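Local atomic coordinates of 27kDa outer membrane protein (Silicibacter pomeroyi, PDB entry 3GYK), a protein that probably acts as an oxidoreductase of the DsbA-like type, the part described here being the thioredoxin-like domain of a longer protein. Residues Leu140-Asn143 with Phe148-Glu151; Val24-Phe29 with Asp166-Ala171; Asn13-Gly18 with Ala77-Gly82; Tyr58-Ile63 with Ala86-Leu91. All blocks are in the same frame, centred on the assembly; numbering follows the deposited sequence.

Contact 1 (Leu140-Asn143 with Phe148-Glu151); sequences LGFN and FVVE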
# COMPACT_ATOMS: atom_id res chain seq x y z
N LEU A 140 -10.54 10.81 5.72
CA LEU A 140 -10.00 10.29 7.01
C LEU A 140 -9.14 11.33 7.74
O LEU A 140 -8.71 11.06 8.86
CB LEU A 140 -9.21 9.01 6.79
CG LEU A 140 -10.07 7.86 6.22
CD1 LEU A 140 -9.17 6.68 5.85
CD2 LEU A 140 -11.21 7.50 7.20
N GLY A 141 -8.89 12.47 7.10
CA GLY A 141 -8.05 13.54 7.67
C GLY A 141 -6.55 13.25 7.60
O GLY A 141 -5.78 13.81 8.38
N PHE A 142 -6.11 12.41 6.67
CA PHE A 142 -4.69 12.10 6.54
C PHE A 142 -3.99 13.21 5.76
O PHE A 142 -4.43 13.60 4.65
CB PHE A 142 -4.46 10.77 5.83
CG PHE A 142 -5.00 9.57 6.59
CD1 PHE A 142 -5.26 9.63 7.98
CD2 PHE A 142 -5.23 8.38 5.91
CE1 PHE A 142 -5.74 8.50 8.68
CE2 PHE A 142 -5.70 7.25 6.60
CZ PHE A 142 -5.94 7.31 7.99
N ASN A 143 -2.90 13.72 6.34
CA ASN A 143 -2.21 14.87 5.75
C ASN A 143 -0.98 14.42 4.98
O ASN A 143 -0.38 15.22 4.28
CB ASN A 143 -1.74 15.83 6.87
CG ASN A 143 -1.28 17.16 6.34
OD1 ASN A 143 -2.04 17.90 5.71
ND2 ASN A 143 -0.01 17.47 6.58
N PHE A 148 -2.35 4.91 8.59
CA PHE A 148 -2.96 3.58 8.70
C PHE A 148 -4.39 3.66 9.22
O PHE A 148 -4.77 4.55 9.97
CB PHE A 148 -2.15 2.70 9.68
CG PHE A 148 -0.75 2.41 9.23
CD1 PHE A 148 -0.47 1.28 8.46
CD2 PHE A 148 0.30 3.24 9.61
CE1 PHE A 148 0.86 0.99 8.05
CE2 PHE A 148 1.62 2.97 9.20
CZ PHE A 148 1.90 1.83 8.41
N VAL A 149 -5.18 2.65 8.84
CA VAL A 149 -6.47 2.38 9.47
C VAL A 149 -6.32 0.98 10.03
O VAL A 149 -5.78 0.09 9.35
CB VAL A 149 -7.63 2.34 8.43
CG1 VAL A 149 -8.97 2.01 9.10
CG2 VAL A 149 -7.73 3.67 7.66
N VAL A 150 -6.76 0.77 11.27
CA VAL A 150 -6.76 -0.57 11.86
C VAL A 150 -8.19 -0.80 12.34
O VAL A 150 -8.57 -0.32 13.42
CB VAL A 150 -5.78 -0.73 13.05
CG1 VAL A 150 -5.82 -2.21 13.58
CG2 VAL A 150 -4.34 -0.31 12.62
N GLU A 151 -8.98 -1.49 11.51
CA GLU A 151 -10.43 -1.69 11.75
C GLU A 151 -11.07 -0.31 11.95
O GLU A 151 -11.02 0.50 11.05
CB GLU A 151 -10.75 -2.63 12.93
CG GLU A 151 -10.74 -4.10 12.63
CD GLU A 151 -11.64 -4.53 11.47
OE1 GLU A 151 -12.87 -4.51 11.62
OE2 GLU A 151 -11.10 -4.96 10.46

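Contact 2 (Val24-Phe29 with Asp166-Ala171); sequences VTVVEF and DAVDRA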
# COMPACT_ATOMS: atom_id res chain seq x y z
N VAL A 24 -9.08 -8.84 11.25
CA VAL A 24 -8.73 -7.41 11.39
C VAL A 24 -8.09 -6.97 10.07
O VAL A 24 -7.13 -7.60 9.58
CB VAL A 24 -7.76 -7.18 12.55
CG1 VAL A 24 -7.24 -5.72 12.59
CG2 VAL A 24 -8.43 -7.53 13.85
N THR A 25 -8.63 -5.88 9.50
CA THR A 25 -8.01 -5.25 8.32
C THR A 25 -7.17 -4.04 8.70
O THR A 25 -7.65 -3.14 9.43
CB THR A 25 -9.08 -4.82 7.29
OG1 THR A 25 -9.76 -5.97 6.83
CG2 THR A 25 -8.43 -4.14 6.07
N VAL A 26 -5.93 -4.03 8.22
CA VAL A 26 -5.05 -2.86 8.34
C VAL A 26 -4.93 -2.24 6.97
O VAL A 26 -4.58 -2.95 6.01
CB VAL A 26 -3.64 -3.25 8.86
CG1 VAL A 26 -2.67 -2.05 8.77
CG2 VAL A 26 -3.73 -3.79 10.28
N VAL A 27 -5.24 -0.95 6.85
CA VAL A 27 -5.05 -0.28 5.57
C VAL A 27 -3.83 0.62 5.68
O VAL A 27 -3.71 1.34 6.66
CB VAL A 27 -6.28 0.60 5.22
CG1 VAL A 27 -6.09 1.25 3.86
CG2 VAL A 27 -7.58 -0.27 5.23
N GLU A 28 -2.94 0.61 4.68
CA GLU A 28 -1.81 1.55 4.71
C GLU A 28 -1.89 2.44 3.47
O GLU A 28 -2.13 1.94 2.36
CB GLU A 28 -0.47 0.80 4.66
CG GLU A 28 0.72 1.78 4.77
CD GLU A 28 2.11 1.14 4.67
OE1 GLU A 28 2.21 -0.10 4.61
OE2 GLU A 28 3.11 1.92 4.62
N PHE A 29 -1.71 3.74 3.68
CA PHE A 29 -1.60 4.72 2.60
C PHE A 29 -0.11 5.06 2.52
O PHE A 29 0.50 5.46 3.53
CB PHE A 29 -2.35 6.00 2.98
CG PHE A 29 -3.88 5.90 2.90
CD1 PHE A 29 -4.60 6.64 1.95
CD2 PHE A 29 -4.60 5.10 3.82
CE1 PHE A 29 -5.99 6.58 1.88
CE2 PHE A 29 -6.01 5.04 3.77
CZ PHE A 29 -6.71 5.76 2.80
N ASP A 166 -0.49 -3.97 18.85
CA ASP A 166 -1.38 -3.51 19.92
C ASP A 166 -2.72 -3.04 19.34
O ASP A 166 -3.77 -3.34 19.91
CB ASP A 166 -0.73 -2.39 20.73
CG ASP A 166 -1.65 -1.88 21.83
OD1 ASP A 166 -2.07 -2.69 22.67
OD2 ASP A 166 -1.96 -0.67 21.83
N ALA A 167 -2.67 -2.32 18.22
CA ALA A 167 -3.89 -1.81 17.59
C ALA A 167 -4.76 -2.97 17.09
O ALA A 167 -5.99 -2.97 17.26
CB ALA A 167 -3.55 -0.83 16.45
N VAL A 168 -4.09 -3.97 16.51
CA VAL A 168 -4.78 -5.16 16.04
C VAL A 168 -5.43 -5.88 17.24
O VAL A 168 -6.61 -6.26 17.19
CB VAL A 168 -3.81 -6.11 15.29
CG1 VAL A 168 -4.41 -7.52 15.14
CG2 VAL A 168 -3.47 -5.51 13.94
N ASP A 169 -4.65 -6.09 18.30
CA ASP A 169 -5.18 -6.81 19.48
C ASP A 169 -6.39 -6.07 20.08
O ASP A 169 -7.37 -6.69 20.50
CB ASP A 169 -4.10 -7.00 20.56
CG ASP A 169 -2.96 -7.93 20.11
OD1 ASP A 169 -3.11 -8.68 19.10
OD2 ASP A 169 -1.91 -7.91 20.78
N ARG A 170 -6.30 -4.75 20.13
CA ARG A 170 -7.40 -3.92 20.69
C ARG A 170 -8.67 -4.05 19.85
O ARG A 170 -9.77 -4.13 20.39
CB ARG A 170 -6.97 -2.45 20.79
CG ARG A 170 -6.21 -2.17 22.05
CD ARG A 170 -5.60 -0.76 22.10
NE ARG A 170 -4.52 -0.76 23.08
CZ ARG A 170 -4.70 -0.69 24.40
NH1 ARG A 170 -5.93 -0.58 24.92
NH2 ARG A 170 -3.65 -0.72 25.22
N ALA A 171 -8.49 -4.08 18.53
CA ALA A 171 -9.60 -4.23 17.60
C ALA A 171 -10.31 -5.55 17.84
O ALA A 171 -11.54 -5.61 17.84
CB ALA A 171 -9.10 -4.11 16.13

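Contact 3 (Asn13-Gly18 with Ala77-Gly82); sequences NAPVLG and AARQQG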
# COMPACT_ATOMS: atom_id res chain seq x y z
N ASN A 13 -10.39 -2.90 -6.28
CA ASN A 13 -9.28 -2.24 -6.97
C ASN A 13 -8.15 -1.88 -6.00
O ASN A 13 -7.20 -1.19 -6.36
CB ASN A 13 -9.80 -1.01 -7.76
CG ASN A 13 -8.81 -0.51 -8.86
OD1 ASN A 13 -7.96 -1.27 -9.38
ND2 ASN A 13 -8.98 0.77 -9.24
N ALA A 14 -8.25 -2.35 -4.75
CA ALA A 14 -7.18 -2.12 -3.77
C ALA A 14 -6.50 -3.44 -3.45
O ALA A 14 -7.18 -4.40 -3.05
CB ALA A 14 -7.77 -1.48 -2.47
N PRO A 15 -5.16 -3.51 -3.61
CA PRO A 15 -4.52 -4.80 -3.32
C PRO A 15 -4.75 -5.30 -1.90
O PRO A 15 -4.79 -4.53 -0.95
CB PRO A 15 -3.03 -4.51 -3.52
CG PRO A 15 -3.01 -3.35 -4.50
CD PRO A 15 -4.22 -2.51 -4.15
N VAL A 16 -4.87 -6.62 -1.78
CA VAL A 16 -5.02 -7.28 -0.50
C VAL A 16 -3.81 -8.20 -0.28
O VAL A 16 -3.52 -9.06 -1.11
CB VAL A 16 -6.31 -8.12 -0.45
CG1 VAL A 16 -6.38 -8.97 0.83
CG2 VAL A 16 -7.55 -7.19 -0.55
N LEU A 17 -3.13 -8.00 0.84
CA LEU A 17 -2.03 -8.86 1.27
C LEU A 17 -2.39 -9.50 2.61
O LEU A 17 -3.45 -9.25 3.14
CB LEU A 17 -0.73 -8.06 1.40
CG LEU A 17 -0.08 -7.65 0.07
CD1 LEU A 17 -0.85 -6.52 -0.59
CD2 LEU A 17 1.35 -7.17 0.39
N GLY A 18 -1.51 -10.36 3.13
CA GLY A 18 -1.78 -11.00 4.43
C GLY A 18 -2.87 -12.03 4.21
O GLY A 18 -2.94 -12.66 3.14
N ALA A 77 0.07 -1.31 -12.11
CA ALA A 77 0.15 -2.05 -13.37
C ALA A 77 0.70 -3.48 -13.20
O ALA A 77 0.33 -4.38 -13.97
CB ALA A 77 0.98 -1.27 -14.45
N ALA A 78 1.59 -3.68 -12.23
CA ALA A 78 2.19 -4.99 -12.00
C ALA A 78 1.16 -6.05 -11.60
O ALA A 78 1.42 -7.26 -11.70
CB ALA A 78 3.31 -4.92 -10.97
N ARG A 79 -0.02 -5.61 -11.15
CA ARG A 79 -1.10 -6.58 -10.87
C ARG A 79 -1.43 -7.42 -12.11
O ARG A 79 -1.79 -8.60 -11.99
CB ARG A 79 -2.35 -5.87 -10.36
CG ARG A 79 -2.16 -5.21 -9.00
CD ARG A 79 -3.37 -4.37 -8.59
NE ARG A 79 -3.72 -3.31 -9.54
CZ ARG A 79 -4.81 -2.56 -9.42
NH1 ARG A 79 -5.62 -2.75 -8.38
NH2 ARG A 79 -5.10 -1.65 -10.35
N GLN A 80 -1.30 -6.82 -13.29
CA GLN A 80 -1.65 -7.49 -14.53
C GLN A 80 -0.70 -8.64 -14.84
O GLN A 80 -1.03 -9.52 -15.64
CB GLN A 80 -1.71 -6.51 -15.72
CG GLN A 80 -2.71 -5.37 -15.54
CD GLN A 80 -4.04 -5.85 -14.97
OE1 GLN A 80 -4.65 -6.77 -15.52
NE2 GLN A 80 -4.48 -5.24 -13.85
N GLN A 81 0.45 -8.64 -14.19
CA GLN A 81 1.47 -9.66 -14.38
C GLN A 81 1.62 -10.52 -13.13
O GLN A 81 2.52 -11.36 -13.06
CB GLN A 81 2.81 -9.02 -14.76
CG GLN A 81 2.80 -8.44 -16.17
CD GLN A 81 4.12 -7.82 -16.56
OE1 GLN A 81 5.15 -8.50 -16.57
NE2 GLN A 81 4.10 -6.52 -16.90
N GLY A 82 0.72 -10.31 -12.17
CA GLY A 82 0.66 -11.15 -10.98
C GLY A 82 1.83 -10.93 -10.05
O GLY A 82 2.19 -11.84 -9.29

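Contact 4 (Tyr58-Ile63 with Ala86-Leu91); sequences YREWPI and AFHWAL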
# COMPACT_ATOMS: atom_id res chain seq x y z
N TYR A 58 -3.92 -2.12 0.64
CA TYR A 58 -3.02 -1.03 0.24
C TYR A 58 -3.71 0.08 -0.54
O TYR A 58 -4.45 -0.19 -1.50
CB TYR A 58 -1.89 -1.61 -0.60
CG TYR A 58 -0.74 -2.20 0.19
CD1 TYR A 58 -0.70 -2.13 1.58
CD2 TYR A 58 0.33 -2.76 -0.47
CE1 TYR A 58 0.41 -2.63 2.30
CE2 TYR A 58 1.42 -3.26 0.23
CZ TYR A 58 1.46 -3.18 1.60
OH TYR A 58 2.55 -3.69 2.28
N ARG A 59 -3.45 1.32 -0.13
CA ARG A 59 -3.84 2.49 -0.90
C ARG A 59 -2.56 3.18 -1.39
O ARG A 59 -1.78 3.77 -0.59
CB ARG A 59 -4.63 3.50 -0.03
CG ARG A 59 -6.00 3.02 0.53
CD ARG A 59 -6.94 2.37 -0.51
NE ARG A 59 -7.04 3.09 -1.79
CZ ARG A 59 -7.99 2.83 -2.69
NH1 ARG A 59 -8.94 1.91 -2.40
NH2 ARG A 59 -7.97 3.44 -3.88
N GLU A 60 -2.33 3.09 -2.68
CA GLU A 60 -1.23 3.83 -3.30
C GLU A 60 -1.65 5.28 -3.32
O GLU A 60 -2.66 5.63 -3.95
CB GLU A 60 -1.02 3.31 -4.73
CG GLU A 60 -0.61 1.86 -4.79
CD GLU A 60 0.93 1.69 -4.82
OE1 GLU A 60 1.63 2.72 -4.89
OE2 GLU A 60 1.40 0.53 -4.81
N TRP A 61 -0.88 6.12 -2.62
CA TRP A 61 -1.21 7.54 -2.49
C TRP A 61 0.04 8.36 -2.82
O TRP A 61 0.74 8.86 -1.93
CB TRP A 61 -1.73 7.85 -1.08
CG TRP A 61 -2.28 9.23 -0.93
CD1 TRP A 61 -2.83 10.02 -1.92
CD2 TRP A 61 -2.32 10.02 0.27
NE1 TRP A 61 -3.20 11.24 -1.41
CE2 TRP A 61 -2.90 11.27 -0.07
CE3 TRP A 61 -1.93 9.79 1.60
CZ2 TRP A 61 -3.08 12.30 0.86
CZ3 TRP A 61 -2.11 10.83 2.53
CH2 TRP A 61 -2.68 12.04 2.16
N PRO A 62 0.37 8.43 -4.13
CA PRO A 62 1.57 9.15 -4.55
C PRO A 62 1.38 10.68 -4.38
O PRO A 62 0.50 11.27 -5.02
CB PRO A 62 1.72 8.75 -6.02
CG PRO A 62 0.28 8.45 -6.48
CD PRO A 62 -0.27 7.70 -5.26
N ILE A 63 2.17 11.27 -3.50
CA ILE A 63 2.04 12.69 -3.14
C ILE A 63 3.36 13.45 -3.17
O ILE A 63 3.37 14.65 -2.99
CB ILE A 63 1.31 12.87 -1.76
CG1 ILE A 63 2.06 12.14 -0.64
CG2 ILE A 63 -0.18 12.39 -1.86
CD1 ILE A 63 1.51 12.39 0.80
N ALA A 86 5.55 -8.65 -4.88
CA ALA A 86 7.01 -8.72 -5.00
C ALA A 86 7.55 -7.35 -5.43
O ALA A 86 8.58 -6.89 -4.92
CB ALA A 86 7.40 -9.77 -6.01
N PHE A 87 6.82 -6.70 -6.33
CA PHE A 87 7.26 -5.39 -6.84
C PHE A 87 7.17 -4.31 -5.75
O PHE A 87 8.10 -3.50 -5.58
CB PHE A 87 6.41 -5.03 -8.07
CG PHE A 87 6.95 -3.87 -8.90
CD1 PHE A 87 8.31 -3.54 -8.94
CD2 PHE A 87 6.06 -3.12 -9.69
CE1 PHE A 87 8.78 -2.48 -9.74
CE2 PHE A 87 6.50 -2.06 -10.49
CZ PHE A 87 7.87 -1.75 -10.52
N HIS A 88 6.08 -4.33 -4.98
CA HIS A 88 5.90 -3.42 -3.86
C HIS A 88 7.05 -3.51 -2.85
O HIS A 88 7.62 -2.49 -2.48
CB HIS A 88 4.56 -3.66 -3.14
CG HIS A 88 4.44 -2.90 -1.87
ND1 HIS A 88 4.01 -1.60 -1.83
CD2 HIS A 88 4.75 -3.24 -0.59
CE1 HIS A 88 4.03 -1.16 -0.58
NE2 HIS A 88 4.48 -2.14 0.19
N TRP A 89 7.37 -4.74 -2.41
CA TRP A 89 8.45 -4.92 -1.45
C TRP A 89 9.78 -4.46 -2.03
O TRP A 89 10.60 -3.87 -1.31
CB TRP A 89 8.58 -6.39 -0.97
CG TRP A 89 7.36 -6.95 -0.22
CD1 TRP A 89 6.75 -8.17 -0.45
CD2 TRP A 89 6.62 -6.33 0.85
NE1 TRP A 89 5.69 -8.34 0.43
CE2 TRP A 89 5.59 -7.23 1.23
CE3 TRP A 89 6.75 -5.12 1.55
CZ2 TRP A 89 4.67 -6.94 2.26
CZ3 TRP A 89 5.83 -4.83 2.59
CH2 TRP A 89 4.81 -5.74 2.93
N ALA A 90 9.99 -4.71 -3.32
CA ALA A 90 11.29 -4.39 -3.95
C ALA A 90 11.47 -2.87 -4.11
O ALA A 90 12.58 -2.34 -3.89
CB ALA A 90 11.44 -5.10 -5.30
N LEU A 91 10.40 -2.19 -4.50
CA LEU A 91 10.38 -0.73 -4.57
C LEU A 91 10.57 -0.11 -3.21
O LEU A 91 11.41 0.76 -3.03
CB LEU A 91 9.06 -0.22 -5.16
CG LEU A 91 8.83 -0.48 -6.65
CD1 LEU A 91 7.39 -0.21 -7.05
CD2 LEU A 91 9.81 0.37 -7.48

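Contact 1 (Leu140-Asn143 with Phe148-Glu151)
The backbone of L140-F142 bends past V149 without pairing with it, the CA atoms of L140 and V149 lying 9.0 Å apart. In this thioredoxin fold, helix 124-140 ends here in a Schellman motif: G141 takes a positive phi of 78°, a value that favours glycine, and two bonds run back into the last turn. The reversal brings L140 and F142 to the same side of strand 147-150. Their side chains also touch each other, since CB of L140 sits 3.8 Å above the plane of the F142 ring, over its centre. V149 is the common target. Its chi1 of 178° sets CG2 opposite the carbonyl carbon, and this single methyl receives both neighbours. L140 brings CD1 to within 3.8 Å of V149 CG2, the two side chains crossing at about a right angle. The beta-branched valine favours the extended backbone and holds CG2 where both can reach it, and leucine supplies a flexible, purely apolar end. V149 also bonds through its backbone to V27 on one flank, while F148 bonds to V155 on the other, so the strand is fixed from both neighbours. The F148 side chain leaves the backbone away from L140-N143 and packs on E28, V155 and V159. The F142 ring, edge-to-face with F29, presents its rim to the valine: CZ of F142 lies near V149 CG2 at 4.1 Å, and at 3.6 Å from the carbonyl oxygen of F148.

Contact 2 (Val24-Phe29 with Asp166-Ala171)
V24 and V168 meet through single methyls, CG1 of V24 standing 4.0 Å from CG2 of V168. That same CG2 of V168 also receives V26, whose own CG2 comes to 4.1 Å across a roughly perpendicular approach. The second methyl of V24, CG2, lies between the backbone O of V168 and CB of A171, 4.2 Å from the latter. With chi1 at 173°, V24 splays its two methyls so that CG1 serves the V168 side chain and CG2 reaches on to A171. The small alanine fits on the next turn, where its one methyl meets V24 without pushing the helix off the strand.

Further out, helix 161-174 packs on the sheet of the thioredoxin fold, its local axis 9.1 Å from that of strand 24-29 and running against it at 142°. The neighbouring strand 147-150 widens the seat: V150 touches V24, A167 and V168, and E151 touches both V24 and A171. V24 and V26 are held in line by backbone bonds to R55, and V26 also to V57, on strand 54-60. V168 also touches D51, in a loop. The side chains that meet are all valine and alanine, with no polar atom paired between strand and helix, so attachment here probably rests on close fit and the exclusion of water.

Contact 3 (Asn13-Gly18 with Ala77-Gly82)
R79 reaches N13 because its chain, extended through chi2, bends at chi3 (-57°) and swings the guanidinium round to the asparagine, whose amide leaves the backbone opposite its own N at chi1 -162°. The two side chains cross at about a right angle. R79 then approaches end-on and forks onto one atom: NH1 reaches OD1 of N13 at 2.9 Å, and NH2 reaches the same OD1 at 3.0 Å. Both bonds are bent, the poorer at 137°. Both nitrogens come from one face of the amide, NH1 well above its plane, while OD1 lies close to the guanidinium plane. A weak third bond runs from NH1 of R79 to the backbone O of N13, at 3.0 Å. Nearer the root, CD of R79 rests 4.2 Å from CG of P15, whose rigid ring gives the apolar part of the arginine a fixed surface.

Neighbours hold the geometry: R79 NE bonds to the carbonyl of L76, and N13 ND2 to that of E125, which orients the amide with its oxygen toward R79. A leucine in place of R79 would probably leave N13 OD1 without both its donors and let the amide turn more easily. The contact joins the entry to edge strand 16-18 with the helical insertion characteristic of DsbA-like proteins. The grip rests on several bent bonds, two sharing one acceptor, probably with a charge-dipole attraction, rather than on a salt bridge.

Contact 4 (Tyr58-Ile63 with Ala86-Leu91)
E60 OE2, which faces the edge of the H88 ring, is gripped by two hydroxyls, those of Y32 and Y84. Y32 OH is also hydrogen-bonded to H88 ND1, so one phenol bridges the carboxylate and the imidazole, whose atoms OE2 of E60 and ND1 of H88 stay 4.5 Å apart. Glutamate suits this buried place because one of its oxygens can serve both tyrosines.

Over a face of the imidazole lies Y58, with CE2 3.2 Å above the plane and over its centre. The rings are neither stacked nor perpendicular; their planes make 45° and their centroids are 4.4 Å apart. The chi1 of H88, 171°, points the imidazole from the helix toward the strand, where Y58 comes from the opposite direction. F30 closes in edge-to-face on both rings.

Strand 54-60 belongs to the thioredoxin sheet and helix 84-92 to the helical insertion of DsbA-like proteins. The local axes are 12.8 Å apart, a separation bridged here by the aromatic side chains of Y58, H88 and W89. H88 also lies near, without touching, the Cys-x-x-Cys pattern at the start of helix 35-50, probably the redox centre. An alanine in place of H88 would probably leave Y32 without its imidazole partner and open a gap beside Y58 CE2.

W89 points away at its root, yet its large indole returns, CH2 coming near the plane of the Y58 ring and 3.1 Å from Y58 OH. Its NE1 bonds to E85 OE2, and one indole face covers CD2 of H88, 3.4 Å above the plane.

Contacts 1, 2 and 4 are buried, contact 3 only partly, and all four reach the same sheet. Contact 4 is the most central, about 5 Å from the centre of the chain, whereas contacts 1 and 2 lie farther out, together on one side of it. Those two share neighbouring strands, 147-150 and 24-30, and are made almost wholly of hydrocarbon. Contacts 3 and 4 both tie the sheet to the helical insertion, through adjacent strands 16-18 and 54-60, yet differ in chemistry: the partly exposed one relies on an arginine-amide fork, the deep one on aromatic rings with polar atoms satisfied by tyrosines. W61 joins contact 4 to contact 1 by packing against F142.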